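Long-range contacts in DNA ligase (Enterobacteria phage T7, PDB 1A0I), which probably seals nicks in duplex DNA, using ATP to join adjacent 3'-hydroxyl and 5'-phosphate ends during phage DNA replication: residues D69-L75 / L180-E186; I247-L251 / N319-A325. All blocks are in the same frame, centred on the assembly; numbering follows the deposited sequence.

How the contacts relate
The two contacts illustrate how a two-domain nucleotidyltransferase is tied together separately within each domain. Contact 1 joins the start of helix 70-77 and the end of helix 166-183 on the sheet of the ATP-dependent ligase domain, whereas contact 2 fastens a loop to the central strand of the C-terminal OB domain. Their centres lie 56 Å apart on opposite sides of the chain's centre, and their nearest atoms are about 41 Å apart. Both lie away from the bound ATP and join parts of the fold. Their chemistry differs too: a charged network over aromatic rings in 69-75 / 180-186, backbone hydrogen bonds with apolar flanks in 247-251 / 319-325.

Contact 1: D69-L75 / L180-E186; sequences DVRWKRL and LQEYFPE
An N-capped helix start is tied by a salt-bridge network of Asp69, Arg71 and Glu186 to the loop that follows helix 166-183, in the adenylation domain. Asp69 is the N-cap of helix 70-77, its OD1 accepting from the backbone N of Arg71. The same carboxylate is gripped side-on by the guanidinium, Arg71 NE on Asp69 OD1 at 3.0 Å and NH2 on OD2 at 2.7 Å. Glu186 meets the guanidinium end-on, OE1 taking NH1 and OE2 taking NH2, each at 2.8 Å. Two carboxylates fix its rotation, and its positive charge would partly offset theirs; the nearest oxygens, Asp69 OD2 and Glu186 OE2, are 5.2 Å apart.

Phe184, the first residue to leave the helix, packs against one face of the Arg71 guanidinium, its CE1 toward the rim and 3.4 Å from Arg71 NH2, ring and guanidinium planes 46° apart. Its CZ sits over the centre of the Trp72 ring, the two rings oblique with planes at 34°. With CG anti to the carbonyl carbon (chi1 -79°), the indole swings back toward the partner helix, where Trp72 CH2 reaches Leu180 CD2 at 3.8 Å. Leu75 packs on Phe87 of strand 86-95, linking the two helices to the sheet. Tyr183 lays one ring face over the backbone of Arg74 and Leu75, its OH hydrogen-bonded to Asp78. Beside that ring, Leu75 CB approaches Tyr183 CD2 at 3.7 Å.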
loop_
_atom_site.group_PDB
_atom_site.type_symbol
_atom_site.label_atom_id
_atom_site.label_comp_id
_atom_site.label_asym_id
_atom_site.label_seq_id
_atom_site.Cartn_x
_atom_site.Cartn_y
_atom_site.Cartn_z
ATOM N N ASP A 69 4.439 3.448 29.709
ATOM C CA ASP A 69 3.010 3.690 29.885
ATOM C C ASP A 69 2.583 2.439 30.595
ATOM O O ASP A 69 2.879 1.326 30.129
ATOM C CB ASP A 69 2.243 3.789 28.563
ATOM C CG ASP A 69 0.805 4.272 28.690
ATOM O OD1 ASP A 69 0.061 3.823 29.560
ATOM O OD2 ASP A 69 0.391 5.094 27.882
ATOM N N VAL A 70 1.901 2.577 31.744
ATOM C CA VAL A 70 1.461 1.427 32.536
ATOM C C VAL A 70 0.631 0.474 31.705
ATOM O O VAL A 70 0.721 -0.741 31.928
ATOM C CB VAL A 70 0.497 1.657 33.727
ATOM C CG1 VAL A 70 1.041 0.759 34.832
ATOM C CG2 VAL A 70 0.322 3.093 34.146
ATOM N N ARG A 71 -0.177 0.974 30.750
ATOM C CA ARG A 71 -1.079 0.115 29.992
ATOM C C ARG A 71 -0.366 -0.898 29.128
ATOM O O ARG A 71 -0.979 -1.904 28.767
ATOM C CB ARG A 71 -1.994 0.928 29.123
ATOM C CG ARG A 71 -2.949 1.711 30.002
ATOM C CD ARG A 71 -3.628 2.704 29.098
ATOM N NE ARG A 71 -2.699 3.664 28.496
ATOM C CZ ARG A 71 -3.022 4.434 27.443
ATOM N NH1 ARG A 71 -4.221 4.346 26.889
ATOM N NH2 ARG A 71 -2.165 5.322 26.936
ATOM N N TRP A 72 0.937 -0.718 28.886
ATOM C CA TRP A 72 1.703 -1.731 28.188
ATOM C C TRP A 72 2.010 -2.851 29.142
ATOM O O TRP A 72 1.987 -3.997 28.706
ATOM C CB TRP A 72 3.023 -1.176 27.620
ATOM C CG TRP A 72 2.838 -0.380 26.319
ATOM C CD1 TRP A 72 3.233 0.928 26.254
ATOM C CD2 TRP A 72 2.286 -0.811 25.127
ATOM N NE1 TRP A 72 2.940 1.317 25.034
ATOM C CE2 TRP A 72 2.382 0.334 24.318
ATOM C CE3 TRP A 72 1.723 -1.978 24.611
ATOM C CZ2 TRP A 72 1.911 0.328 22.996
ATOM C CZ3 TRP A 72 1.256 -1.984 23.295
ATOM C CH2 TRP A 72 1.338 -0.846 22.488
ATOM N N LYS A 73 2.216 -2.554 30.432
ATOM C CA LYS A 73 2.488 -3.549 31.465
ATOM C C LYS A 73 1.284 -4.455 31.618
ATOM O O LYS A 73 1.411 -5.684 31.628
ATOM C CB LYS A 73 2.766 -2.901 32.844
ATOM C CG LYS A 73 3.222 -3.903 33.905
ATOM C CD LYS A 73 4.594 -4.494 33.523
ATOM C CE LYS A 73 5.103 -5.494 34.552
ATOM N NZ LYS A 73 6.334 -6.155 34.152
ATOM N N ARG A 74 0.112 -3.822 31.718
ATOM C CA ARG A 74 -1.140 -4.540 31.866
ATOM C C ARG A 74 -1.415 -5.378 30.639
ATOM O O ARG A 74 -1.780 -6.527 30.860
ATOM C CB ARG A 74 -2.302 -3.562 32.114
ATOM C CG ARG A 74 -1.966 -2.707 33.337
ATOM C CD ARG A 74 -3.034 -1.695 33.637
ATOM N NE ARG A 74 -4.066 -2.359 34.395
ATOM C CZ ARG A 74 -4.127 -2.280 35.719
ATOM N NH1 ARG A 74 -3.235 -1.552 36.385
ATOM N NH2 ARG A 74 -5.100 -2.920 36.355
ATOM N N LEU A 75 -1.160 -4.879 29.415
ATOM C CA LEU A 75 -1.320 -5.625 28.165
ATOM C C LEU A 75 -0.374 -6.822 28.086
ATOM O O LEU A 75 -0.751 -7.889 27.590
ATOM C CB LEU A 75 -1.069 -4.701 26.942
ATOM C CG LEU A 75 -1.403 -5.192 25.511
ATOM C CD1 LEU A 75 -1.626 -4.005 24.584
ATOM C CD2 LEU A 75 -0.297 -6.077 24.999
ATOM N N LEU A 180 -4.803 -4.497 22.030
ATOM C CA LEU A 180 -4.474 -3.128 21.645
ATOM C C LEU A 180 -5.661 -2.186 21.687
ATOM O O LEU A 180 -5.541 -1.098 22.235
ATOM C CB LEU A 180 -3.880 -3.073 20.236
ATOM C CG LEU A 180 -2.464 -3.606 20.116
ATOM C CD1 LEU A 180 -2.130 -3.866 18.660
ATOM C CD2 LEU A 180 -1.516 -2.624 20.758
ATOM N N GLN A 181 -6.810 -2.593 21.174
ATOM C CA GLN A 181 -8.006 -1.767 21.159
ATOM C C GLN A 181 -8.581 -1.564 22.552
ATOM O O GLN A 181 -9.183 -0.524 22.850
ATOM C CB GLN A 181 -9.076 -2.411 20.300
ATOM C CG GLN A 181 -8.695 -2.621 18.860
ATOM C CD GLN A 181 -9.457 -3.754 18.204
ATOM O OE1 GLN A 181 -9.879 -4.737 18.803
ATOM N NE2 GLN A 181 -9.625 -3.682 16.904
ATOM N N GLU A 182 -8.436 -2.601 23.391
ATOM C CA GLU A 182 -8.941 -2.535 24.752
ATOM C C GLU A 182 -8.101 -1.525 25.553
ATOM O O GLU A 182 -8.593 -0.489 26.019
ATOM C CB GLU A 182 -8.852 -3.924 25.382
ATOM C CG GLU A 182 -9.998 -4.246 26.339
ATOM C CD GLU A 182 -9.642 -5.271 27.417
ATOM O OE1 GLU A 182 -9.731 -6.457 27.126
ATOM O OE2 GLU A 182 -9.281 -4.922 28.534
ATOM N N TYR A 183 -6.793 -1.766 25.650
ATOM C CA TYR A 183 -5.938 -0.918 26.448
ATOM C C TYR A 183 -5.604 0.424 25.843
ATOM O O TYR A 183 -5.405 1.392 26.583
ATOM C CB TYR A 183 -4.646 -1.638 26.755
ATOM C CG TYR A 183 -4.886 -2.880 27.586
ATOM C CD1 TYR A 183 -5.267 -2.758 28.916
ATOM C CD2 TYR A 183 -4.732 -4.141 27.021
ATOM C CE1 TYR A 183 -5.490 -3.905 29.684
ATOM C CE2 TYR A 183 -4.951 -5.290 27.781
ATOM C CZ TYR A 183 -5.325 -5.168 29.115
ATOM O OH TYR A 183 -5.458 -6.289 29.905
ATOM N N PHE A 184 -5.490 0.517 24.519
ATOM C CA PHE A 184 -5.137 1.768 23.867
ATOM C C PHE A 184 -6.202 2.223 22.897
ATOM O O PHE A 184 -5.920 2.360 21.702
ATOM C CB PHE A 184 -3.828 1.635 23.110
ATOM C CG PHE A 184 -2.672 1.509 24.065
ATOM C CD1 PHE A 184 -2.072 2.649 24.588
ATOM C CD2 PHE A 184 -2.243 0.242 24.440
ATOM C CE1 PHE A 184 -1.037 2.515 25.494
ATOM C CE2 PHE A 184 -1.201 0.112 25.338
ATOM C CZ PHE A 184 -0.599 1.250 25.861
ATOM N N PRO A 185 -7.429 2.533 23.328
ATOM C CA PRO A 185 -8.489 2.952 22.436
ATOM C C PRO A 185 -8.300 4.353 21.869
ATOM O O PRO A 185 -9.210 4.854 21.224
ATOM C CB PRO A 185 -9.731 2.783 23.283
ATOM C CG PRO A 185 -9.290 3.155 24.678
ATOM C CD PRO A 185 -7.858 2.640 24.722
ATOM N N GLU A 186 -7.190 5.046 22.120
ATOM C CA GLU A 186 -6.907 6.363 21.572
ATOM C C GLU A 186 -6.747 6.269 20.065
ATOM O O GLU A 186 -7.219 7.121 19.304
ATOM C CB GLU A 186 -5.592 6.954 22.067
ATOM C CG GLU A 186 -5.317 7.098 23.534
ATOM C CD GLU A 186 -4.645 5.909 24.182
ATOM O OE1 GLU A 186 -5.296 4.891 24.379
ATOM O OE2 GLU A 186 -3.496 5.997 24.598
#

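Contact 2: I247-L251 / N319-A325; sequences IIQGL and NPYDGWA
In the C-terminal OB domain, the middle strand of the five-stranded antiparallel sheet, 242-252, meets the loop that leads into strand 325-330, and a type II beta turn from Tyr321 to Trp324 makes the approach. Ile247 pairs with Ala325 as an antiparallel non-hydrogen-bonded pair. Next to it, Ile248 exchanges two backbone bonds with the turn: its N donates to Trp324 O at 2.7 Å, nearly straight at 173°, and its O accepts from Gly323 N at 2.8 Å. The turn is closed by Trp324 N bonding to Tyr321 O. Gly323 has a positive phi of 87°, and with the two bonds this is consistent with a G1 beta bulge, Gly323 and Trp324 facing Ile248. Gly323 CA lies 3.6 Å from Ile247 CD1.

The side chain of Ile248 reaches along the inner flank of the loop. Its CG1 packs on Tyr321 CB at 3.9 Å, while CG2 lies alongside Trp324 CB, the two side chains pointing the same way. Two branches, Ile248 CD1 and Leu251 CD1, meet the Asn319 amide from the strand's side; Asn319 CG is anti to its own backbone nitrogen (chi1 159°), which carries the group toward them.

Beyond the contact, the Tyr321 ring meets Phe267 and Phe347 and stands edge-to-face with Phe290 of helix 285-298, so the turn ties strand 242-252 to the aromatic interior between sheet and helix. At the outer side of the turn, the Asp322 carboxylate reaches across to the strand, OD1 coming 3.5 Å from Gln249 CB.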
loop_
_atom_site.group_PDB
_atom_site.type_symbol
_atom_site.label_atom_id
_atom_site.label_comp_id
_atom_site.label_asym_id
_atom_site.label_seq_id
_atom_site.Cartn_x
_atom_site.Cartn_y
_atom_site.Cartn_z
ATOM N N ILE A 247 3.453 7.907 -27.442
ATOM C CA ILE A 247 2.503 8.993 -27.691
ATOM C C ILE A 247 1.181 8.328 -27.504
ATOM O O ILE A 247 1.092 7.141 -27.854
ATOM C CB ILE A 247 2.474 9.645 -29.164
ATOM C CG1 ILE A 247 1.797 8.806 -30.224
ATOM C CG2 ILE A 247 3.910 9.876 -29.578
ATOM C CD1 ILE A 247 1.090 9.621 -31.327
ATOM N N ILE A 248 0.130 8.949 -26.984
ATOM C CA ILE A 248 -1.131 8.254 -26.927
ATOM C C ILE A 248 -1.648 8.455 -28.343
ATOM O O ILE A 248 -1.284 9.403 -29.048
ATOM C CB ILE A 248 -2.209 8.805 -25.834
ATOM C CG1 ILE A 248 -3.235 9.707 -26.454
ATOM C CG2 ILE A 248 -1.531 9.579 -24.708
ATOM C CD1 ILE A 248 -4.545 8.973 -26.741
ATOM N N GLN A 249 -2.462 7.530 -28.812
ATOM C CA GLN A 249 -2.989 7.628 -30.158
ATOM C C GLN A 249 -4.157 6.677 -30.294
ATOM O O GLN A 249 -4.311 5.833 -31.175
ATOM C CB GLN A 249 -1.877 7.297 -31.135
ATOM C CG GLN A 249 -1.164 5.951 -31.051
ATOM C CD GLN A 249 -0.281 5.796 -32.270
ATOM O OE1 GLN A 249 -0.646 5.173 -33.261
ATOM N NE2 GLN A 249 0.886 6.421 -32.266
ATOM N N GLY A 250 -5.041 6.836 -29.344
ATOM C CA GLY A 250 -6.191 5.976 -29.269
ATOM C C GLY A 250 -6.624 5.965 -27.831
ATOM O O GLY A 250 -5.900 6.327 -26.907
ATOM N N LEU A 251 -7.765 5.368 -27.603
ATOM C CA LEU A 251 -8.527 5.391 -26.377
ATOM C C LEU A 251 -8.945 3.958 -26.245
ATOM O O LEU A 251 -9.402 3.364 -27.228
ATOM C CB LEU A 251 -9.743 6.275 -26.565
ATOM C CG LEU A 251 -10.032 7.505 -25.759
ATOM C CD1 LEU A 251 -8.822 8.393 -25.632
ATOM C CD2 LEU A 251 -11.168 8.217 -26.459
ATOM N N ASN A 319 -11.037 12.140 -29.915
ATOM C CA ASN A 319 -10.202 11.851 -28.760
ATOM C C ASN A 319 -9.392 13.118 -28.552
ATOM O O ASN A 319 -8.393 13.323 -29.251
ATOM C CB ASN A 319 -9.241 10.674 -29.027
ATOM C CG ASN A 319 -7.998 10.551 -28.140
ATOM O OD1 ASN A 319 -7.036 9.916 -28.549
ATOM N ND2 ASN A 319 -7.875 11.099 -26.930
ATOM N N PRO A 320 -9.723 14.002 -27.607
ATOM C CA PRO A 320 -8.963 15.226 -27.353
ATOM C C PRO A 320 -7.642 14.991 -26.620
ATOM O O PRO A 320 -7.375 15.621 -25.601
ATOM C CB PRO A 320 -9.945 16.072 -26.590
ATOM C CG PRO A 320 -10.668 15.053 -25.758
ATOM C CD PRO A 320 -10.909 13.936 -26.761
ATOM N N TYR A 321 -6.872 14.013 -27.093
ATOM C CA TYR A 321 -5.614 13.549 -26.538
ATOM C C TYR A 321 -4.846 12.844 -27.646
ATOM O O TYR A 321 -3.698 12.535 -27.356
ATOM C CB TYR A 321 -5.729 12.490 -25.363
ATOM C CG TYR A 321 -6.488 12.893 -24.101
ATOM C CD1 TYR A 321 -5.913 13.692 -23.106
ATOM C CD2 TYR A 321 -7.820 12.527 -23.985
ATOM C CE1 TYR A 321 -6.670 14.132 -22.012
ATOM C CE2 TYR A 321 -8.583 12.961 -22.908
ATOM C CZ TYR A 321 -8.005 13.757 -21.931
ATOM O OH TYR A 321 -8.789 14.140 -20.868
ATOM N N ASP A 322 -5.319 12.521 -28.871
ATOM C CA ASP A 322 -4.474 11.823 -29.856
ATOM C C ASP A 322 -3.189 12.617 -30.061
ATOM O O ASP A 322 -3.182 13.853 -29.989
ATOM C CB ASP A 322 -5.175 11.663 -31.232
ATOM C CG ASP A 322 -4.460 10.745 -32.254
ATOM O OD1 ASP A 322 -3.291 10.374 -32.122
ATOM O OD2 ASP A 322 -5.036 10.331 -33.256
ATOM N N GLY A 323 -2.077 11.895 -30.117
ATOM C CA GLY A 323 -0.776 12.491 -30.340
ATOM C C GLY A 323 -0.108 12.956 -29.054
ATOM O O GLY A 323 1.096 13.228 -29.027
ATOM N N TRP A 324 -0.865 13.047 -27.950
ATOM C CA TRP A 324 -0.352 13.482 -26.664
ATOM C C TRP A 324 0.733 12.565 -26.178
ATOM O O TRP A 324 0.477 11.397 -25.914
ATOM C CB TRP A 324 -1.473 13.488 -25.663
ATOM C CG TRP A 324 -1.493 14.731 -24.795
ATOM C CD1 TRP A 324 -0.404 15.081 -24.041
ATOM C CD2 TRP A 324 -2.539 15.592 -24.623
ATOM N NE1 TRP A 324 -0.770 16.159 -23.382
ATOM C CE2 TRP A 324 -2.029 16.503 -23.689
ATOM C CE3 TRP A 324 -3.822 15.735 -25.099
ATOM C CZ2 TRP A 324 -2.803 17.567 -23.227
ATOM C CZ3 TRP A 324 -4.608 16.786 -24.648
ATOM C CH2 TRP A 324 -4.105 17.697 -23.721
ATOM N N ALA A 325 1.975 12.999 -26.044
ATOM C CA ALA A 325 3.025 12.118 -25.596
ATOM C C ALA A 325 2.791 11.813 -24.134
ATOM O O ALA A 325 2.212 12.658 -23.421
ATOM C CB ALA A 325 4.367 12.810 -25.772
#